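Local coordinates for protein glycosyl hydrolase, family 38 (Enterococcus faecalis, PDB 5KBP) that probably hydrolyses alpha-linked mannose from carbohydrates and binds calcium, at residues F186-A191 / H226-N231; V650-I653 / Q658-F661; I829-V834 / C857-E862. All coordinates share one frame; numbering follows the deposited sequence.

Contact 1 of 3, residues F186-A191 / H226-N231; sequences FGLLFA and HLLMMN
Phe190 and Met230 meet sulfur to ring, and Leu228 touches both Phe190 and Leu188. The phenyl group uses a single flank, the CD1–CE1 side: Phe190 CE1 lies 3.7 Å from Met230 SD, and the same CE1 atom is 3.7 Å from Met230 CG. With SD 4.9 Å from the centroid of the Phe190 ring and 65° off the ring normal, this Met-aromatic contact is oblique, and the two side chains cross at about a right angle. In the methionine, bends at chi2 and chi3 (-60° and -62°) keep CG, SD and CE all near CE1. Phe190 depends on its first torsion: CG stands opposite the carbonyl carbon, beside the backbone N, which carries the ring to Met230 although the CA atoms of Phe190 and Met230 remain 8.6 Å apart.

The segments belong to different sheets of the family 38 N-terminal domain. Strand 226-231 edges the parallel sheet that includes strand 7-13, strand 184-189 lies inside a mixed sheet, and helix 263-270 covers the side chains where the two meet. No hydrogen bond crosses, as expected of packing between sheets rather than pairing within one. Phe190 itself sits just after its strand, at the centre of an inverse gamma turn with a weak bond from Ala191 N to Leu189 O.

Leu228 CD2 does double duty, 3.9 Å from Leu188 CD2 and 4.0 Å from Phe190 CE1. Both leucines touch Tyr266 and Met230 touches Phe263, so the helix supplies aromatic groups to the same apolar patch. The backbone carrying Leu228 and Met230 is tied from outside by Asn196, whose side-chain amide bonds Leu228 O and Met230 N.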
loop_
_atom_site.group_PDB
_atom_site.type_symbol
_atom_site.label_atom_id
_atom_site.label_comp_id
_atom_site.label_asym_id
_atom_site.label_seq_id
_atom_site.Cartn_x
_atom_site.Cartn_y
_atom_site.Cartn_z
ATOM N N PHE A 186 3.122 -38.764 -8.255
ATOM C CA PHE A 186 2.558 -39.397 -7.070
ATOM C C PHE A 186 1.725 -38.380 -6.299
ATOM O O PHE A 186 2.206 -37.286 -5.985
ATOM C CB PHE A 186 3.661 -39.966 -6.179
ATOM C CG PHE A 186 3.158 -40.518 -4.876
ATOM C CD1 PHE A 186 2.452 -41.708 -4.843
ATOM C CD2 PHE A 186 3.391 -39.848 -3.687
ATOM C CE1 PHE A 186 1.984 -42.218 -3.648
ATOM C CE2 PHE A 186 2.927 -40.355 -2.488
ATOM C CZ PHE A 186 2.222 -41.542 -2.470
ATOM N N GLY A 187 0.482 -38.742 -5.997
ATOM C CA GLY A 187 -0.443 -37.864 -5.303
ATOM C C GLY A 187 -0.626 -38.299 -3.858
ATOM O O GLY A 187 -0.930 -39.462 -3.584
ATOM N N LEU A 188 -0.434 -37.349 -2.944
ATOM C CA LEU A 188 -0.619 -37.567 -1.513
ATOM C C LEU A 188 -1.805 -36.726 -1.059
ATOM O O LEU A 188 -1.717 -35.495 -1.008
ATOM C CB LEU A 188 0.646 -37.208 -0.735
ATOM C CG LEU A 188 0.624 -37.446 0.778
ATOM C CD1 LEU A 188 0.337 -38.908 1.085
ATOM C CD2 LEU A 188 1.933 -37.006 1.417
ATOM N N LEU A 189 -2.909 -37.388 -0.730
ATOM C CA LEU A 189 -4.143 -36.713 -0.351
ATOM C C LEU A 189 -4.245 -36.625 1.165
ATOM O O LEU A 189 -4.046 -37.622 1.866
ATOM C CB LEU A 189 -5.360 -37.448 -0.913
ATOM C CG LEU A 189 -6.720 -36.997 -0.377
ATOM C CD1 LEU A 189 -7.043 -35.580 -0.829
ATOM C CD2 LEU A 189 -7.814 -37.966 -0.797
ATOM N N PHE A 190 -4.556 -35.428 1.667
ATOM C CA PHE A 190 -4.898 -35.248 3.077
ATOM C C PHE A 190 -6.343 -35.707 3.252
ATOM O O PHE A 190 -7.283 -34.911 3.334
ATOM C CB PHE A 190 -4.701 -33.800 3.510
ATOM C CG PHE A 190 -3.296 -33.295 3.328
ATOM C CD1 PHE A 190 -2.247 -33.860 4.033
ATOM C CD2 PHE A 190 -3.026 -32.246 2.464
ATOM C CE1 PHE A 190 -0.954 -33.399 3.870
ATOM C CE2 PHE A 190 -1.736 -31.779 2.297
ATOM C CZ PHE A 190 -0.698 -32.356 3.003
ATOM N N ALA A 191 -6.518 -37.032 3.294
ATOM C CA ALA A 191 -7.860 -37.605 3.341
ATOM C C ALA A 191 -8.581 -37.244 4.631
ATOM O O ALA A 191 -9.816 -37.214 4.665
ATOM C CB ALA A 191 -7.793 -39.122 3.172
ATOM N N HIS A 226 2.388 -47.127 6.392
ATOM C CA HIS A 226 2.975 -45.842 6.745
ATOM C C HIS A 226 1.872 -44.792 6.791
ATOM O O HIS A 226 1.212 -44.532 5.778
ATOM C CB HIS A 226 4.063 -45.456 5.744
ATOM C CG HIS A 226 5.138 -46.490 5.602
ATOM N ND1 HIS A 226 6.194 -46.593 6.482
ATOM C CD2 HIS A 226 5.312 -47.475 4.689
ATOM C CE1 HIS A 226 6.975 -47.592 6.114
ATOM N NE2 HIS A 226 6.463 -48.144 5.029
ATOM N N LEU A 227 1.677 -44.195 7.963
ATOM C CA LEU A 227 0.562 -43.300 8.227
ATOM C C LEU A 227 1.070 -41.880 8.438
ATOM O O LEU A 227 2.121 -41.672 9.053
ATOM C CB LEU A 227 -0.216 -43.771 9.458
ATOM C CG LEU A 227 -0.478 -45.279 9.505
ATOM C CD1 LEU A 227 -0.833 -45.725 10.914
ATOM C CD2 LEU A 227 -1.576 -45.658 8.530
ATOM N N LEU A 228 0.317 -40.906 7.932
ATOM C CA LEU A 228 0.704 -39.501 7.973
ATOM C C LEU A 228 -0.210 -38.747 8.930
ATOM O O LEU A 228 -1.429 -38.707 8.728
ATOM C CB LEU A 228 0.646 -38.879 6.576
ATOM C CG LEU A 228 1.088 -37.418 6.459
ATOM C CD1 LEU A 228 2.576 -37.271 6.731
ATOM C CD2 LEU A 228 0.736 -36.852 5.092
ATOM N N MET A 229 0.379 -38.157 9.967
ATOM C CA MET A 229 -0.329 -37.292 10.904
ATOM C C MET A 229 0.206 -35.875 10.740
ATOM O O MET A 229 1.387 -35.621 10.999
ATOM C CB MET A 229 -0.151 -37.769 12.346
ATOM C CG MET A 229 -0.658 -39.175 12.617
ATOM S SD MET A 229 -2.428 -39.366 12.347
ATOM C CE MET A 229 -3.077 -38.139 13.477
ATOM N N MET A 230 -0.658 -34.961 10.309
ATOM C CA MET A 230 -0.271 -33.574 10.075
ATOM C C MET A 230 -0.461 -32.785 11.366
ATOM O O MET A 230 -1.591 -32.475 11.757
ATOM C CB MET A 230 -1.083 -32.980 8.928
ATOM C CG MET A 230 -0.811 -33.647 7.588
ATOM S SD MET A 230 0.917 -33.503 7.086
ATOM C CE MET A 230 1.075 -31.723 6.968
ATOM N N ASN A 231 0.652 -32.454 12.022
ATOM C CA ASN A 231 0.635 -31.810 13.336
ATOM C C ASN A 231 0.628 -30.293 13.147
ATOM O O ASN A 231 1.648 -29.608 13.262
ATOM C CB ASN A 231 1.819 -32.289 14.167
ATOM C CG ASN A 231 1.957 -31.548 15.479
ATOM O OD1 ASN A 231 2.987 -30.931 15.745
ATOM N ND2 ASN A 231 0.919 -31.599 16.304
#

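Contact 2 of 3, residues V650-I653 / Q658-F661; sequences VTMI and QLFF
Val650 and Phe661 lie side by side and point the same way, each on its own strand. The two valine methyls meet the CD1–CE1 side of the phenyl ring: CG2 reaches its edge in the ring plane, 3.8 Å from Phe661 CD1, while Val650 CG1 is 3.8 Å from Phe661 CE1 and approaches more obliquely. With CG1 anti to the backbone N (chi1 -177°), the same methyl also touches Leu659, whose CG is 3.9 Å from Val650 CG1. Leu659 leans obliquely across Met652 as well, its CD1 4.0 Å from Met652 CB. One face of the Phe661 ring rests over the carbonyl oxygen of Leu659, two residues back in its own strand.

These four side chains share one face of the beta hairpin 641-653/659-667, and there they meet strands 529-531, 535-539 and 545-549, the apolar layer between two sheets of the family 38 C-terminal domain. Thr651 and Phe660 occupy the other face as an antiparallel hydrogen-bonded pair, and the Phe660 ring turns its edge to Thr651 O. Thr651 N gives a nearly straight bond of 2.9 Å to Phe660 O (168° at the hydrogen), and Phe660 N returns one of 3.0 Å to Thr651 O, lying in the carbonyl plane. Phe660 O also receives a CA-H contact from Val650.

The chemistry thus divides by direction: the paired N-H and C=O groups of Thr651 and Phe660 are bonded to each other across the strands, leaving mainly apolar contacts to the Val650–Met652–Leu659–Phe661 face, which suits that face to a buried interface.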
loop_
_atom_site.group_PDB
_atom_site.type_symbol
_atom_site.label_atom_id
_atom_site.label_comp_id
_atom_site.label_asym_id
_atom_site.label_seq_id
_atom_site.Cartn_x
_atom_site.Cartn_y
_atom_site.Cartn_z
ATOM N N VAL A 650 -19.282 -1.294 -28.650
ATOM C CA VAL A 650 -19.056 -2.420 -29.549
ATOM C C VAL A 650 -18.189 -1.939 -30.704
ATOM O O VAL A 650 -18.585 -1.044 -31.458
ATOM C CB VAL A 650 -20.382 -3.005 -30.059
ATOM C CG1 VAL A 650 -20.120 -4.217 -30.942
ATOM C CG2 VAL A 650 -21.284 -3.372 -28.892
ATOM N N THR A 651 -17.007 -2.534 -30.848
ATOM C CA THR A 651 -16.021 -2.092 -31.824
ATOM C C THR A 651 -15.713 -3.208 -32.811
ATOM O O THR A 651 -15.583 -4.376 -32.427
ATOM C CB THR A 651 -14.728 -1.637 -31.132
ATOM O OG1 THR A 651 -15.039 -0.671 -30.119
ATOM C CG2 THR A 651 -13.772 -1.011 -32.140
ATOM N N MET A 652 -15.600 -2.840 -34.086
ATOM C CA MET A 652 -15.232 -3.760 -35.152
ATOM C C MET A 652 -14.195 -3.097 -36.046
ATOM O O MET A 652 -14.320 -1.915 -36.380
ATOM C CB MET A 652 -16.450 -4.172 -35.992
ATOM C CG MET A 652 -16.092 -4.820 -37.325
ATOM S SD MET A 652 -17.451 -4.843 -38.509
ATOM C CE MET A 652 -18.580 -5.942 -37.670
ATOM N N ILE A 653 -13.175 -3.858 -36.431
ATOM C CA ILE A 653 -12.175 -3.395 -37.379
ATOM C C ILE A 653 -12.306 -4.203 -38.670
ATOM O O ILE A 653 -12.956 -5.248 -38.718
ATOM C CB ILE A 653 -10.747 -3.472 -36.806
ATOM C CG1 ILE A 653 -10.322 -4.924 -36.590
ATOM C CG2 ILE A 653 -10.658 -2.695 -35.503
ATOM C CD1 ILE A 653 -8.907 -5.065 -36.071
ATOM N N GLN A 658 -12.811 -10.328 -34.845
ATOM C CA GLN A 658 -13.015 -10.119 -33.418
ATOM C C GLN A 658 -13.936 -8.928 -33.183
ATOM O O GLN A 658 -13.694 -7.832 -33.697
ATOM C CB GLN A 658 -11.678 -9.894 -32.712
ATOM C CG GLN A 658 -10.799 -11.128 -32.624
ATOM C CD GLN A 658 -9.575 -10.901 -31.759
ATOM O OE1 GLN A 658 -8.863 -9.910 -31.919
ATOM N NE2 GLN A 658 -9.331 -11.817 -30.829
ATOM N N LEU A 659 -14.989 -9.148 -32.402
ATOM C CA LEU A 659 -15.921 -8.094 -32.017
ATOM C C LEU A 659 -15.623 -7.721 -30.569
ATOM O O LEU A 659 -15.845 -8.524 -29.658
ATOM C CB LEU A 659 -17.366 -8.559 -32.187
ATOM C CG LEU A 659 -18.442 -7.477 -32.285
ATOM C CD1 LEU A 659 -18.308 -6.707 -33.591
ATOM C CD2 LEU A 659 -19.829 -8.090 -32.152
ATOM N N PHE A 660 -15.114 -6.510 -30.359
ATOM C CA PHE A 660 -14.658 -6.081 -29.044
ATOM C C PHE A 660 -15.766 -5.355 -28.291
ATOM O O PHE A 660 -16.548 -4.604 -28.880
ATOM C CB PHE A 660 -13.435 -5.172 -29.174
ATOM C CG PHE A 660 -12.208 -5.878 -29.677
ATOM C CD1 PHE A 660 -11.979 -6.015 -31.037
ATOM C CD2 PHE A 660 -11.283 -6.403 -28.791
ATOM C CE1 PHE A 660 -10.848 -6.664 -31.502
ATOM C CE2 PHE A 660 -10.153 -7.052 -29.249
ATOM C CZ PHE A 660 -9.935 -7.183 -30.605
ATOM N N PHE A 661 -15.820 -5.583 -26.980
ATOM C CA PHE A 661 -16.794 -4.947 -26.106
ATOM C C PHE A 661 -16.082 -4.237 -24.963
ATOM O O PHE A 661 -15.030 -4.679 -24.493
ATOM C CB PHE A 661 -17.785 -5.966 -25.534
ATOM C CG PHE A 661 -18.423 -6.838 -26.573
ATOM C CD1 PHE A 661 -19.267 -6.294 -27.525
ATOM C CD2 PHE A 661 -18.189 -8.202 -26.592
ATOM C CE1 PHE A 661 -19.859 -7.094 -28.484
ATOM C CE2 PHE A 661 -18.779 -9.008 -27.547
ATOM C CZ PHE A 661 -19.616 -8.453 -28.494
#

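Contact 3 of 3, residues I829-V834 / C857-E862; sequences IGWTAV and CELHKE
The sulfur of Cys857 is the unusual element here, touching both Ile829 and Trp831 of strand 829-836. Its SG lies 3.6 Å from Ile829 CD1 and 4.1 Å from Trp831 CH2. Measured against the six-membered ring, SG is 5.2 Å from the Trp831 centroid and 61° off the normal, an oblique sulfur-aromatic contact. In the cysteine, SG is anti to the backbone N (chi1 -169°), which places it against Ile829 CD1.

Trp831 does its touching with the far rim of the benzene ring. Leu859 CD1 sits 4.0 Å from Trp831 CH2 and only slightly farther from Trp831 CZ3, the leucine and the indole sliding past each other in opposite directions. The CG2 branch of Ile829 sits above one face of the indole, off toward its rim. Ile829 thus works with both branches: CG2 against the indole, and CD1, at the end of an extended arm, against the sulfur. No hydrogen bond crosses the contact; carbon and sulfur atoms make all of it. Cys857 and Leu859 contribute from the same side of their chain, two residues apart, and Ile829 and Trp831 answer with the same spacing.

Strand 829-836 is one outer strand of a five-stranded antiparallel sheet in the family 38 C-terminal beta-sandwich domain; Cys857 and Leu859 lie in the loop that leads into the weakly bonded strand 860-861 at its other edge. Trp895 of the central strand 892-897 meets the Trp831 ring and touches both Cys857 and Leu859, while Val845 of strand 843-849 packs on Leu859. His824 adds an edge-to-face partner to Trp831, and farther along strand 829-836 a classic beta bulge sets Thr832 and Ala833 against Arg846, next to helix 100-117.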
loop_
_atom_site.group_PDB
_atom_site.type_symbol
_atom_site.label_atom_id
_atom_site.label_comp_id
_atom_site.label_asym_id
_atom_site.label_seq_id
_atom_site.Cartn_x
_atom_site.Cartn_y
_atom_site.Cartn_z
ATOM N N ILE A 829 -0.672 -23.167 -31.206
ATOM C CA ILE A 829 0.270 -23.041 -30.102
ATOM C C ILE A 829 0.011 -21.729 -29.377
ATOM O O ILE A 829 -0.275 -20.705 -30.004
ATOM C CB ILE A 829 1.731 -23.104 -30.599
ATOM C CG1 ILE A 829 1.975 -24.393 -31.382
ATOM C CG2 ILE A 829 2.703 -23.000 -29.436
ATOM C CD1 ILE A 829 3.328 -24.456 -32.048
ATOM N N GLY A 830 0.105 -21.768 -28.046
ATOM C CA GLY A 830 0.081 -20.567 -27.234
ATOM C C GLY A 830 1.476 -20.244 -26.747
ATOM O O GLY A 830 2.173 -21.103 -26.199
ATOM N N TRP A 831 1.888 -18.997 -26.961
ATOM C CA TRP A 831 3.215 -18.520 -26.595
ATOM C C TRP A 831 3.087 -17.613 -25.379
ATOM O O TRP A 831 2.352 -16.620 -25.419
ATOM C CB TRP A 831 3.870 -17.788 -27.765
ATOM C CG TRP A 831 3.932 -18.627 -29.003
ATOM C CD1 TRP A 831 3.029 -18.651 -30.026
ATOM C CD2 TRP A 831 4.946 -19.580 -29.342
ATOM N NE1 TRP A 831 3.421 -19.554 -30.983
ATOM C CE2 TRP A 831 4.596 -20.139 -30.587
ATOM C CE3 TRP A 831 6.118 -20.014 -28.715
ATOM C CZ2 TRP A 831 5.374 -21.107 -31.216
ATOM C CZ3 TRP A 831 6.891 -20.976 -29.341
ATOM C CH2 TRP A 831 6.516 -21.510 -30.579
ATOM N N THR A 832 3.805 -17.950 -24.306
ATOM C CA THR A 832 3.590 -17.324 -23.010
ATOM C C THR A 832 4.796 -16.593 -22.436
ATOM O O THR A 832 4.608 -15.753 -21.550
ATOM C CB THR A 832 3.132 -18.369 -21.979
ATOM O OG1 THR A 832 4.132 -19.385 -21.848
ATOM C CG2 THR A 832 1.822 -19.007 -22.412
ATOM N N ALA A 833 6.014 -16.878 -22.894
ATOM C CA ALA A 833 7.186 -16.283 -22.265
ATOM C C ALA A 833 8.300 -16.069 -23.278
ATOM O O ALA A 833 8.592 -16.948 -24.091
ATOM C CB ALA A 833 7.700 -17.154 -21.114
ATOM N N VAL A 834 8.909 -14.886 -23.217
ATOM C CA VAL A 834 10.185 -14.590 -23.863
ATOM C C VAL A 834 10.980 -13.745 -22.875
ATOM O O VAL A 834 10.624 -12.589 -22.619
ATOM C CB VAL A 834 10.029 -13.851 -25.202
ATOM C CG1 VAL A 834 11.370 -13.278 -25.649
ATOM C CG2 VAL A 834 9.486 -14.786 -26.264
ATOM N N CYS A 857 6.791 -28.232 -34.363
ATOM C CA CYS A 857 7.106 -27.019 -33.606
ATOM C C CYS A 857 8.623 -26.812 -33.648
ATOM O O CYS A 857 9.357 -27.330 -32.805
ATOM C CB CYS A 857 6.592 -27.103 -32.177
ATOM S SG CYS A 857 6.655 -25.539 -31.270
ATOM N N GLU A 858 9.072 -26.046 -34.638
ATOM C CA GLU A 858 10.463 -25.631 -34.754
ATOM C C GLU A 858 10.544 -24.123 -34.560
ATOM O O GLU A 858 9.824 -23.369 -35.224
ATOM C CB GLU A 858 11.049 -26.027 -36.112
ATOM N N LEU A 859 11.410 -23.689 -33.649
ATOM C CA LEU A 859 11.564 -22.281 -33.310
ATOM C C LEU A 859 12.947 -21.809 -33.736
ATOM O O LEU A 859 13.948 -22.481 -33.461
ATOM C CB LEU A 859 11.363 -22.058 -31.810
ATOM C CG LEU A 859 11.320 -20.614 -31.303
ATOM C CD1 LEU A 859 10.041 -19.919 -31.753
ATOM C CD2 LEU A 859 11.452 -20.572 -29.790
ATOM N N HIS A 860 13.003 -20.658 -34.401
ATOM C CA HIS A 860 14.251 -20.117 -34.914
ATOM C C HIS A 860 14.419 -18.667 -34.482
ATOM O O HIS A 860 13.446 -17.921 -34.350
ATOM C CB HIS A 860 14.316 -20.205 -36.445
ATOM C CG HIS A 860 14.438 -21.602 -36.966
ATOM N ND1 HIS A 860 15.650 -22.247 -37.088
ATOM C CD2 HIS A 860 13.501 -22.477 -37.404
ATOM C CE1 HIS A 860 15.455 -23.460 -37.576
ATOM N NE2 HIS A 860 14.160 -23.624 -37.776
ATOM N N LYS A 861 15.674 -18.281 -34.267
ATOM C CA LYS A 861 16.053 -16.910 -33.942
ATOM C C LYS A 861 17.107 -16.470 -34.950
ATOM O O LYS A 861 18.254 -16.926 -34.891
ATOM C CB LYS A 861 16.582 -16.806 -32.511
ATOM C CG LYS A 861 17.305 -15.501 -32.201
ATOM C CD LYS A 861 17.743 -15.443 -30.747
ATOM C CE LYS A 861 18.930 -14.510 -30.553
ATOM N NZ LYS A 861 18.683 -13.151 -31.107
ATOM N N GLU A 862 16.713 -15.592 -35.873
ATOM C CA GLU A 862 17.585 -15.135 -36.955
ATOM C C GLU A 862 18.161 -16.323 -37.722
ATOM O O GLU A 862 19.365 -16.414 -37.971
ATOM C CB GLU A 862 18.696 -14.229 -36.421
#

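All three are buried, contact 3 most completely, with all four touching residues buried, while contacts 1 and 2 each include a partly exposed residue. Each holds different elements. Contact 2 joins neighbouring strands of a hairpin, so paired backbone bonds accompany its side chains. Contacts 1 and 3 bring together segments that are not paired as strands and rely on side chains alone; in both, sulfur meets an aromatic ring obliquely, a methionine thioether in contact 1 and a cysteine thiol in contact 3. Contacts 1 and 2 lie on opposite sides of the chain's centre, their centres about 51 Å apart, whereas contacts 2 and 3 approach to about 13 Å between nearest atoms without touching.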